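Local coordinates for DNA processing protein DprA (Streptococcus pneumoniae, PDB 3UQZ) that binds single-stranded DNA cooperatively, protects it from nucleases and helps load the RecA recombinase onto it during natural transformation, at residues G99-L104 with D187-S192; V137-L142 with K160-I165; K12-T17 with A50-R55; I8-K13 with A62-E67. All coordinates share one frame; numbering follows the deposited sequence.

Contact 1 (G99-L104 with D187-S192); sequences GNLDLL and DHLVLS
Leu189 is the bump of this contact, and the turn formed by Gly99-Leu104 is the hollow that receives it. Its CG lies anti to the backbone N (chi1 179°), which sends both methyls up under the turn. There they spread beneath the Asn100 carbonyl, with Leu189 CB 3.5 Å from Asn100 O. Leu189 CD2 then meets Leu104 CG at 3.8 Å, the two side chains crossing at about a right angle, while Leu189 CD1 turns to Leu101 CD2, 4.1 Å away. Leu103 closes the hollow near His188: its CD2 rests 4.1 Å from the backbone N of Leu189 and touches CB of His188, reaching the imidazole at its edge. Leu104 CD2 extends the apolar patch to Leu191 CD1, and Phe74 of strand 73-75 adjoins both leucines. At the mouth, Asn100 N donates to His188 O (2.9 Å, 168° at the hydrogen). Gly99, at phi 127°, has its CA 3.2 Å from the same oxygen, a CA-H...O contact beside the hydrogen bond. Asn100 OD1 accepts from Asp102 N, forming an Asx turn that starts the 3-10 segment. This is the end of an antiparallel strand pair, covered by a leucine-rich 3-10 turn, on the mixed sheet of the Rossmann-like domain.

Contact 2 (V137-L142 with K160-I165); sequences VIVSGL and KTIAVI
Val137 holds CG1 anti to its backbone N (chi1 174°), and Ile162 turns CG1 beside its own N (chi1 -62°); together these rotations bring the two CG1 atoms to 3.8 Å. On the same face Val139 and Ile162 lie side by side and point the same way, with Val139 CG2 4.1 Å from Ile162 CB, and Val139 CG1 reaches on to Val164 CG2. The backbones beneath run parallel. Ile138 N donates to Lys160 O and its carbonyl accepts from Ile162 N at 2.9 Å; Ser140 repeats the pattern, its N meeting Ile162 O at 3.0 Å, almost in line with that carbonyl, and its O taking Val164 N. The Ile138 carbonyl may also accept from Thr161 OG1, although the position of that hydroxyl is less certain. The other face carries Ile138, Thr161, Ser140 and Ala163; Ser140 OG is satisfied by Val111 O of the next strand. Past the strand end, Leu142 points across to the partner strand, with CD2 3.6 Å from Ala163 CB and 4.0 Å from Ile165 CG2, beside helix 178-187. His151 of helix 146-157 covers Ser140, Leu142 and Thr161. Strand 137-140, that helix and strand 161-164 make a beta-alpha-beta crossover, the building unit of the Rossmann-like fold.

Contact 3 (K12-T17 with A50-R55); sequences KKSGLT and AVFMER
This is a helix-end contact in the sterile alpha motif domain: the loop leaving helix 5-13 packs against one side of helix 49-58 through the ring of Phe52 and the arm of Arg55. Leu16 lays CD1 over a face of the Phe52 ring, 4.0 Å from the ring centroid and 28° off its normal, in a CH-pi contact. Ser14 adds its CB, 3.6 Å from Phe52 CD1, while its hydroxyl turns back to Lys10 O in the last turn of helix 5-13. Leu11 and helix 37-43 enclose the same ring, making it part of the domain core. Nearer the surface, Arg55 bends at chi3 (60°) and folds its guanidinium over the loop. Ser14 O and Gly15 CA lie over one face of that group; the Ser14 oxygen is 3.4 Å from Arg55 NE, but at an angle too poor for a hydrogen bond. Arg55 NH2 makes a weak bond to Lys13 O at 3.1 Å, at the helix C-terminus, where the dipole would tend to suit a cation. Gly15, with positive phi of 111°, leaves the helical path there, and Thr17 caps the following helix. Such a Schellman motif joins the first two helices of this small helical bundle.

Contact 4 (I8-K13 with A62-E67); sequences IYKLKK and AHLSKE
Two helices of the N-terminal helical domain, 5-13 and 61-69, meet here through side chains alone, their short segments 11.1 Å apart at the axes and inclined at 114°. Leu64 is the apolar wedge between them. With its CG anti to the backbone N (chi1 -167°), it splits its methyls between neighbouring side chains: CD2 lies 3.7 Å from Lys10 CG, whereas CD1 fits between Tyr9 CE2, at 3.8 Å, and Lys13 CG, at 3.7 Å. Lys13 CG also lies over the centre of one face of the Tyr9 ring. The contact thus ties the first helix of the sterile alpha motif domain to the helix leading into the Rossmann-like part of the chain, and Tyr9 itself reaches that part by an edge-to-face meeting with Phe96. Glu67 OE2 draws two polar groups together. Tyr9 OH donates to it at 2.6 Å, arriving on the anti side of the carboxylate, with ring and carboxylate planes 83° apart. Lys13 brings NZ to 3.2 Å of the same oxygen, roughly at right angles to the tyrosine bond, in a salt bridge whose hydrogen bond is weak. Lys10 instead runs out extended to a salt bridge with Asp61 and a cation-pi contact with Tyr56.

Overall arrangement
Contacts 3 and 4 belong to the N-terminal sterile alpha motif domain, contacts 1 and 2 to the Rossmann-like domain. The first pair starts from helix 5-13, shares Lys12 and Lys13, and has centres 12 Å apart; helices 49-58 and 61-69 are consecutive in the chain. Both contacts close before contact 1 opens. Contact 2 is nested within the loop that contact 1 closes, its centre 9 Å away, and strands 189-192 and 161-164 are sheet neighbours. Contacts 3 and 4 each come within about 7 Å of contact 1 by nearest atoms; by centres contact 4 is nearer, 22 Å against 30 Å. The chain thus builds the helical domain first and the sheet domain after it.

Contact 1 (G99-L104 with D187-S192)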
# COMPACT_ATOMS: atom_id res chain seq x y z
N GLY A 99 -2.94 19.31 32.61
CA GLY A 99 -3.02 17.89 32.87
C GLY A 99 -1.80 17.27 33.51
O GLY A 99 -1.02 17.93 34.21
N ASN A 100 -1.64 15.96 33.27
CA ASN A 100 -0.60 15.12 33.84
C ASN A 100 0.62 14.98 32.93
O ASN A 100 0.53 14.35 31.87
CB ASN A 100 -1.19 13.74 34.19
CG ASN A 100 -0.29 12.81 34.96
OD1 ASN A 100 0.71 13.20 35.58
ND2 ASN A 100 -0.67 11.55 34.95
N LEU A 101 1.77 15.53 33.38
CA LEU A 101 3.04 15.47 32.66
C LEU A 101 3.63 14.06 32.62
O LEU A 101 4.56 13.85 31.84
CB LEU A 101 4.08 16.43 33.27
CG LEU A 101 4.00 17.91 32.93
CD1 LEU A 101 5.22 18.65 33.45
CD2 LEU A 101 3.88 18.15 31.43
N ASP A 102 3.11 13.12 33.44
CA ASP A 102 3.62 11.74 33.47
C ASP A 102 3.44 11.00 32.15
O ASP A 102 4.23 10.11 31.83
CB ASP A 102 3.01 10.95 34.64
CG ASP A 102 3.52 11.37 36.01
OD1 ASP A 102 4.67 11.88 36.10
OD2 ASP A 102 2.77 11.17 37.00
N LEU A 103 2.43 11.42 31.35
CA LEU A 103 2.13 10.86 30.04
C LEU A 103 3.30 11.03 29.07
O LEU A 103 3.43 10.22 28.15
CB LEU A 103 0.85 11.48 29.47
CG LEU A 103 -0.48 10.80 29.88
CD1 LEU A 103 -0.90 11.20 31.26
CD2 LEU A 103 -1.59 11.23 28.98
N LEU A 104 4.19 12.02 29.31
CA LEU A 104 5.38 12.26 28.49
C LEU A 104 6.46 11.21 28.75
O LEU A 104 7.44 11.16 28.00
CB LEU A 104 5.96 13.67 28.75
CG LEU A 104 5.12 14.90 28.40
CD1 LEU A 104 5.84 16.18 28.86
CD2 LEU A 104 4.82 14.98 26.90
N ASP A 187 -8.17 14.56 32.98
CA ASP A 187 -7.62 13.24 33.21
C ASP A 187 -6.34 12.86 32.47
O ASP A 187 -5.66 11.94 32.92
CB ASP A 187 -8.70 12.18 32.95
CG ASP A 187 -9.85 12.16 33.94
OD1 ASP A 187 -10.03 13.17 34.67
OD2 ASP A 187 -10.59 11.15 33.98
N HIS A 188 -6.03 13.55 31.34
CA HIS A 188 -4.89 13.27 30.46
C HIS A 188 -3.94 14.47 30.39
O HIS A 188 -3.67 15.06 31.43
CB HIS A 188 -5.43 12.84 29.08
CG HIS A 188 -6.31 11.64 29.16
ND1 HIS A 188 -5.82 10.37 28.95
CD2 HIS A 188 -7.62 11.55 29.52
CE1 HIS A 188 -6.83 9.54 29.17
NE2 HIS A 188 -7.93 10.21 29.53
N LEU A 189 -3.44 14.85 29.19
CA LEU A 189 -2.52 15.98 29.00
C LEU A 189 -2.80 16.77 27.70
O LEU A 189 -2.92 16.18 26.62
CB LEU A 189 -1.07 15.47 29.02
CG LEU A 189 0.07 16.47 28.82
CD1 LEU A 189 0.15 17.50 29.97
CD2 LEU A 189 1.40 15.74 28.67
N VAL A 190 -2.89 18.11 27.82
CA VAL A 190 -3.08 19.02 26.69
C VAL A 190 -1.84 19.91 26.66
O VAL A 190 -1.50 20.50 27.69
CB VAL A 190 -4.38 19.89 26.74
CG1 VAL A 190 -4.57 20.67 25.45
CG2 VAL A 190 -5.61 19.05 27.04
N LEU A 191 -1.17 19.99 25.51
CA LEU A 191 0.02 20.83 25.34
C LEU A 191 -0.26 21.98 24.35
O LEU A 191 -1.06 21.82 23.41
CB LEU A 191 1.22 20.01 24.85
CG LEU A 191 1.76 18.92 25.77
CD1 LEU A 191 2.69 17.97 24.99
CD2 LEU A 191 2.49 19.51 27.00
N SER A 192 0.41 23.13 24.57
CA SER A 192 0.29 24.32 23.71
C SER A 192 1.51 25.23 23.81
O SER A 192 2.10 25.37 24.88
CB SER A 192 -0.97 25.12 24.06
OG SER A 192 -1.20 26.14 23.11

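Contact 2 (V137-L142 with K160-I165)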
# COMPACT_ATOMS: atom_id res chain seq x y z
N VAL A 137 0.73 5.68 23.97
CA VAL A 137 -0.03 6.90 24.24
C VAL A 137 -0.37 7.48 22.86
O VAL A 137 0.52 7.63 22.00
CB VAL A 137 0.77 7.92 25.11
CG1 VAL A 137 0.03 9.24 25.27
CG2 VAL A 137 1.09 7.33 26.47
N ILE A 138 -1.66 7.78 22.64
CA ILE A 138 -2.13 8.33 21.37
C ILE A 138 -1.95 9.84 21.36
O ILE A 138 -2.63 10.56 22.12
CB ILE A 138 -3.59 7.87 21.05
CG1 ILE A 138 -3.76 6.31 21.07
CG2 ILE A 138 -4.14 8.51 19.76
CD1 ILE A 138 -2.78 5.46 20.28
N VAL A 139 -1.03 10.32 20.51
CA VAL A 139 -0.77 11.75 20.39
C VAL A 139 -1.46 12.28 19.14
O VAL A 139 -1.23 11.76 18.05
CB VAL A 139 0.74 12.11 20.43
CG1 VAL A 139 0.93 13.62 20.44
CG2 VAL A 139 1.43 11.47 21.63
N SER A 140 -2.34 13.29 19.30
CA SER A 140 -3.06 13.91 18.19
C SER A 140 -3.38 15.38 18.49
O SER A 140 -3.07 15.84 19.58
CB SER A 140 -4.30 13.11 17.81
OG SER A 140 -4.63 13.36 16.46
N GLY A 141 -3.97 16.09 17.53
CA GLY A 141 -4.21 17.52 17.65
C GLY A 141 -5.60 18.05 17.89
O GLY A 141 -5.85 19.25 17.69
N LEU A 142 -6.52 17.20 18.33
CA LEU A 142 -7.90 17.59 18.68
C LEU A 142 -8.76 18.17 17.53
O LEU A 142 -9.84 18.70 17.79
CB LEU A 142 -7.87 18.54 19.90
CG LEU A 142 -8.80 18.30 21.08
CD1 LEU A 142 -9.24 16.85 21.21
CD2 LEU A 142 -8.12 18.74 22.33
N LYS A 160 -4.40 6.04 27.21
CA LYS A 160 -4.01 7.43 27.45
C LYS A 160 -3.84 8.23 26.18
O LYS A 160 -3.42 7.67 25.17
CB LYS A 160 -2.73 7.50 28.31
CG LYS A 160 -2.81 6.77 29.68
CD LYS A 160 -3.94 7.22 30.63
CE LYS A 160 -3.77 8.59 31.25
NZ LYS A 160 -4.92 8.94 32.13
N THR A 161 -4.18 9.53 26.22
CA THR A 161 -4.04 10.44 25.08
C THR A 161 -3.39 11.81 25.40
O THR A 161 -3.61 12.37 26.48
CB THR A 161 -5.37 10.57 24.30
OG1 THR A 161 -5.10 11.12 23.01
CG2 THR A 161 -6.40 11.45 24.99
N ILE A 162 -2.60 12.34 24.44
CA ILE A 162 -2.00 13.68 24.53
C ILE A 162 -2.55 14.50 23.36
O ILE A 162 -2.50 14.04 22.22
CB ILE A 162 -0.44 13.70 24.54
CG1 ILE A 162 0.14 12.96 25.75
CG2 ILE A 162 0.11 15.15 24.47
CD1 ILE A 162 1.64 12.68 25.66
N ALA A 163 -3.08 15.70 23.64
CA ALA A 163 -3.55 16.64 22.62
C ALA A 163 -2.59 17.83 22.50
O ALA A 163 -2.16 18.38 23.52
CB ALA A 163 -4.94 17.14 22.94
N VAL A 164 -2.21 18.19 21.27
CA VAL A 164 -1.34 19.34 20.98
C VAL A 164 -2.25 20.34 20.23
O VAL A 164 -2.74 20.03 19.14
CB VAL A 164 -0.05 18.95 20.20
CG1 VAL A 164 0.91 20.12 20.05
CG2 VAL A 164 0.66 17.78 20.88
N ILE A 165 -2.58 21.47 20.86
CA ILE A 165 -3.50 22.44 20.27
C ILE A 165 -2.84 23.61 19.54
O ILE A 165 -1.63 23.83 19.67
CB ILE A 165 -4.58 22.89 21.30
CG1 ILE A 165 -3.95 23.52 22.56
CG2 ILE A 165 -5.53 21.72 21.63
CD1 ILE A 165 -4.93 24.23 23.51

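Contact 3 (K12-T17 with A50-R55)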
# COMPACT_ATOMS: atom_id res chain seq x y z
N LYS A 12 9.75 35.85 23.76
CA LYS A 12 8.76 35.55 22.72
C LYS A 12 7.84 36.77 22.56
O LYS A 12 7.55 37.18 21.44
CB LYS A 12 7.93 34.31 23.09
CG LYS A 12 8.43 33.02 22.43
CD LYS A 12 7.59 31.80 22.75
CE LYS A 12 7.78 30.75 21.68
NZ LYS A 12 7.41 29.41 22.15
N LYS A 13 7.44 37.39 23.69
CA LYS A 13 6.60 38.59 23.74
C LYS A 13 7.31 39.86 23.25
O LYS A 13 6.65 40.83 22.89
CB LYS A 13 6.05 38.80 25.16
CG LYS A 13 4.95 37.82 25.52
CD LYS A 13 3.58 38.39 25.18
CE LYS A 13 2.56 37.31 25.02
NZ LYS A 13 1.24 37.87 24.65
N SER A 14 8.66 39.85 23.23
CA SER A 14 9.47 40.98 22.78
C SER A 14 9.72 40.91 21.27
O SER A 14 10.27 41.85 20.70
CB SER A 14 10.78 41.04 23.54
OG SER A 14 10.57 41.07 24.94
N GLY A 15 9.31 39.80 20.65
CA GLY A 15 9.42 39.59 19.21
C GLY A 15 10.40 38.55 18.74
O GLY A 15 10.61 38.42 17.53
N LEU A 16 11.01 37.79 19.66
CA LEU A 16 11.97 36.75 19.28
C LEU A 16 11.26 35.47 18.86
O LEU A 16 10.31 35.04 19.54
CB LEU A 16 12.97 36.50 20.43
CG LEU A 16 14.40 37.07 20.28
CD1 LEU A 16 14.41 38.47 19.67
CD2 LEU A 16 15.14 37.05 21.62
N THR A 17 11.68 34.88 17.73
CA THR A 17 11.11 33.62 17.23
C THR A 17 11.68 32.47 18.03
O THR A 17 12.74 32.61 18.66
CB THR A 17 11.40 33.40 15.73
OG1 THR A 17 12.80 33.20 15.55
CG2 THR A 17 10.89 34.52 14.85
N ALA A 50 17.79 46.80 18.42
CA ALA A 50 17.30 47.98 19.14
C ALA A 50 15.79 47.91 19.34
O ALA A 50 15.30 48.32 20.40
CB ALA A 50 17.66 49.24 18.37
N VAL A 51 15.05 47.37 18.34
CA VAL A 51 13.59 47.23 18.40
C VAL A 51 13.18 46.13 19.37
O VAL A 51 12.17 46.28 20.07
CB VAL A 51 12.86 47.20 17.03
CG1 VAL A 51 12.67 45.78 16.51
CG2 VAL A 51 11.51 47.91 17.12
N PHE A 52 13.98 45.04 19.43
CA PHE A 52 13.72 43.95 20.36
C PHE A 52 13.89 44.45 21.81
O PHE A 52 13.00 44.24 22.64
CB PHE A 52 14.63 42.73 20.07
CG PHE A 52 15.00 41.91 21.29
CD1 PHE A 52 14.04 41.17 21.96
CD2 PHE A 52 16.29 41.93 21.79
CE1 PHE A 52 14.37 40.44 23.10
CE2 PHE A 52 16.62 41.20 22.93
CZ PHE A 52 15.66 40.45 23.58
N MSE A 53 15.04 45.11 22.09
CA MSE A 53 15.39 45.65 23.40
C MSE A 53 14.37 46.68 23.88
O MSE A 53 13.96 46.62 25.03
CB MSE A 53 16.79 46.24 23.38
CG MSE A 53 17.87 45.19 23.17
SE MSE A 53 19.65 45.90 23.49
CE MSE A 53 19.43 46.12 25.46
N GLU A 54 13.90 47.55 22.95
CA GLU A 54 12.87 48.56 23.20
C GLU A 54 11.63 47.84 23.70
O GLU A 54 11.22 48.09 24.83
CB GLU A 54 12.56 49.35 21.91
CG GLU A 54 11.62 50.53 22.11
CD GLU A 54 11.17 51.22 20.83
OE1 GLU A 54 10.45 50.58 20.03
OE2 GLU A 54 11.54 52.40 20.64
N ARG A 55 11.10 46.90 22.90
CA ARG A 55 9.92 46.07 23.21
C ARG A 55 10.04 45.34 24.54
O ARG A 55 9.08 45.34 25.31
CB ARG A 55 9.62 45.09 22.06
CG ARG A 55 9.04 45.76 20.83
CD ARG A 55 8.59 44.75 19.79
NE ARG A 55 7.55 43.85 20.31
CZ ARG A 55 7.00 42.87 19.61
NH1 ARG A 55 7.35 42.66 18.35
NH2 ARG A 55 6.07 42.09 20.17

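Contact 4 (I8-K13 with A62-E67)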
# COMPACT_ATOMS: atom_id res chain seq x y z
N ILE A 8 12.00 33.36 29.01
CA ILE A 8 11.81 32.73 27.70
C ILE A 8 10.49 33.27 27.10
O ILE A 8 10.50 33.76 25.97
CB ILE A 8 11.85 31.18 27.79
CG1 ILE A 8 13.30 30.67 28.07
CG2 ILE A 8 11.30 30.56 26.53
CD1 ILE A 8 13.43 29.21 28.54
N TYR A 9 9.40 33.25 27.89
CA TYR A 9 8.09 33.79 27.50
C TYR A 9 8.20 35.28 27.18
O TYR A 9 7.68 35.71 26.15
CB TYR A 9 7.04 33.54 28.59
CG TYR A 9 5.62 33.87 28.17
CD1 TYR A 9 5.07 33.31 27.02
CD2 TYR A 9 4.83 34.72 28.94
CE1 TYR A 9 3.76 33.61 26.63
CE2 TYR A 9 3.52 35.02 28.56
CZ TYR A 9 2.99 34.46 27.40
OH TYR A 9 1.71 34.75 27.02
N LYS A 10 8.91 36.05 28.05
CA LYS A 10 9.13 37.49 27.87
C LYS A 10 9.90 37.79 26.55
O LYS A 10 9.59 38.79 25.90
CB LYS A 10 9.82 38.10 29.09
CG LYS A 10 9.70 39.62 29.17
CD LYS A 10 10.32 40.17 30.44
CE LYS A 10 10.38 41.67 30.42
NZ LYS A 10 11.11 42.20 31.59
N LEU A 11 10.84 36.90 26.14
CA LEU A 11 11.60 37.04 24.88
C LEU A 11 10.69 36.81 23.67
O LEU A 11 10.82 37.52 22.67
CB LEU A 11 12.82 36.10 24.83
CG LEU A 11 13.96 36.36 25.83
CD1 LEU A 11 15.00 35.28 25.75
CD2 LEU A 11 14.63 37.69 25.57
N LYS A 12 9.75 35.85 23.76
CA LYS A 12 8.76 35.55 22.72
C LYS A 12 7.84 36.77 22.56
O LYS A 12 7.55 37.18 21.44
CB LYS A 12 7.93 34.31 23.09
CG LYS A 12 8.43 33.02 22.43
CD LYS A 12 7.59 31.80 22.75
CE LYS A 12 7.78 30.75 21.68
NZ LYS A 12 7.41 29.41 22.15
N LYS A 13 7.44 37.39 23.69
CA LYS A 13 6.60 38.59 23.74
C LYS A 13 7.31 39.86 23.25
O LYS A 13 6.65 40.83 22.89
CB LYS A 13 6.05 38.80 25.16
CG LYS A 13 4.95 37.82 25.52
CD LYS A 13 3.58 38.39 25.18
CE LYS A 13 2.56 37.31 25.02
NZ LYS A 13 1.24 37.87 24.65
N ALA A 62 4.44 42.94 35.77
CA ALA A 62 3.34 42.57 36.66
C ALA A 62 2.18 41.94 35.88
O ALA A 62 1.67 40.89 36.30
CB ALA A 62 2.87 43.78 37.44
N HIS A 63 1.79 42.56 34.75
CA HIS A 63 0.72 42.08 33.87
C HIS A 63 1.11 40.76 33.18
O HIS A 63 0.28 39.85 33.11
CB HIS A 63 0.36 43.16 32.83
CG HIS A 63 -0.65 42.72 31.82
ND1 HIS A 63 -0.27 42.25 30.57
CD2 HIS A 63 -2.00 42.67 31.91
CE1 HIS A 63 -1.39 41.94 29.94
NE2 HIS A 63 -2.46 42.17 30.71
N LEU A 64 2.37 40.66 32.69
CA LEU A 64 2.90 39.49 32.01
C LEU A 64 3.09 38.30 32.94
O LEU A 64 2.87 37.17 32.51
CB LEU A 64 4.20 39.80 31.24
CG LEU A 64 4.67 38.72 30.25
CD1 LEU A 64 3.88 38.75 28.97
CD2 LEU A 64 6.13 38.88 29.93
N SER A 65 3.49 38.55 34.20
CA SER A 65 3.69 37.48 35.18
C SER A 65 2.36 36.80 35.54
O SER A 65 2.33 35.59 35.76
CB SER A 65 4.38 38.00 36.44
OG SER A 65 4.85 36.93 37.23
N LYS A 66 1.26 37.57 35.53
CA LYS A 66 -0.08 37.06 35.79
C LYS A 66 -0.51 36.14 34.62
O LYS A 66 -1.01 35.04 34.86
CB LYS A 66 -1.06 38.23 35.97
CG LYS A 66 -2.40 37.84 36.59
CD LYS A 66 -3.33 39.02 36.56
CE LYS A 66 -4.78 38.59 36.47
NZ LYS A 66 -5.69 39.76 36.35
N GLU A 67 -0.26 36.60 33.38
CA GLU A 67 -0.55 35.91 32.11
C GLU A 67 0.24 34.57 32.03
O GLU A 67 -0.37 33.52 31.80
CB GLU A 67 -0.17 36.84 30.96
CG GLU A 67 -0.80 36.51 29.62
CD GLU A 67 -0.32 37.40 28.50
OE1 GLU A 67 -0.50 38.63 28.59
OE2 GLU A 67 0.23 36.86 27.51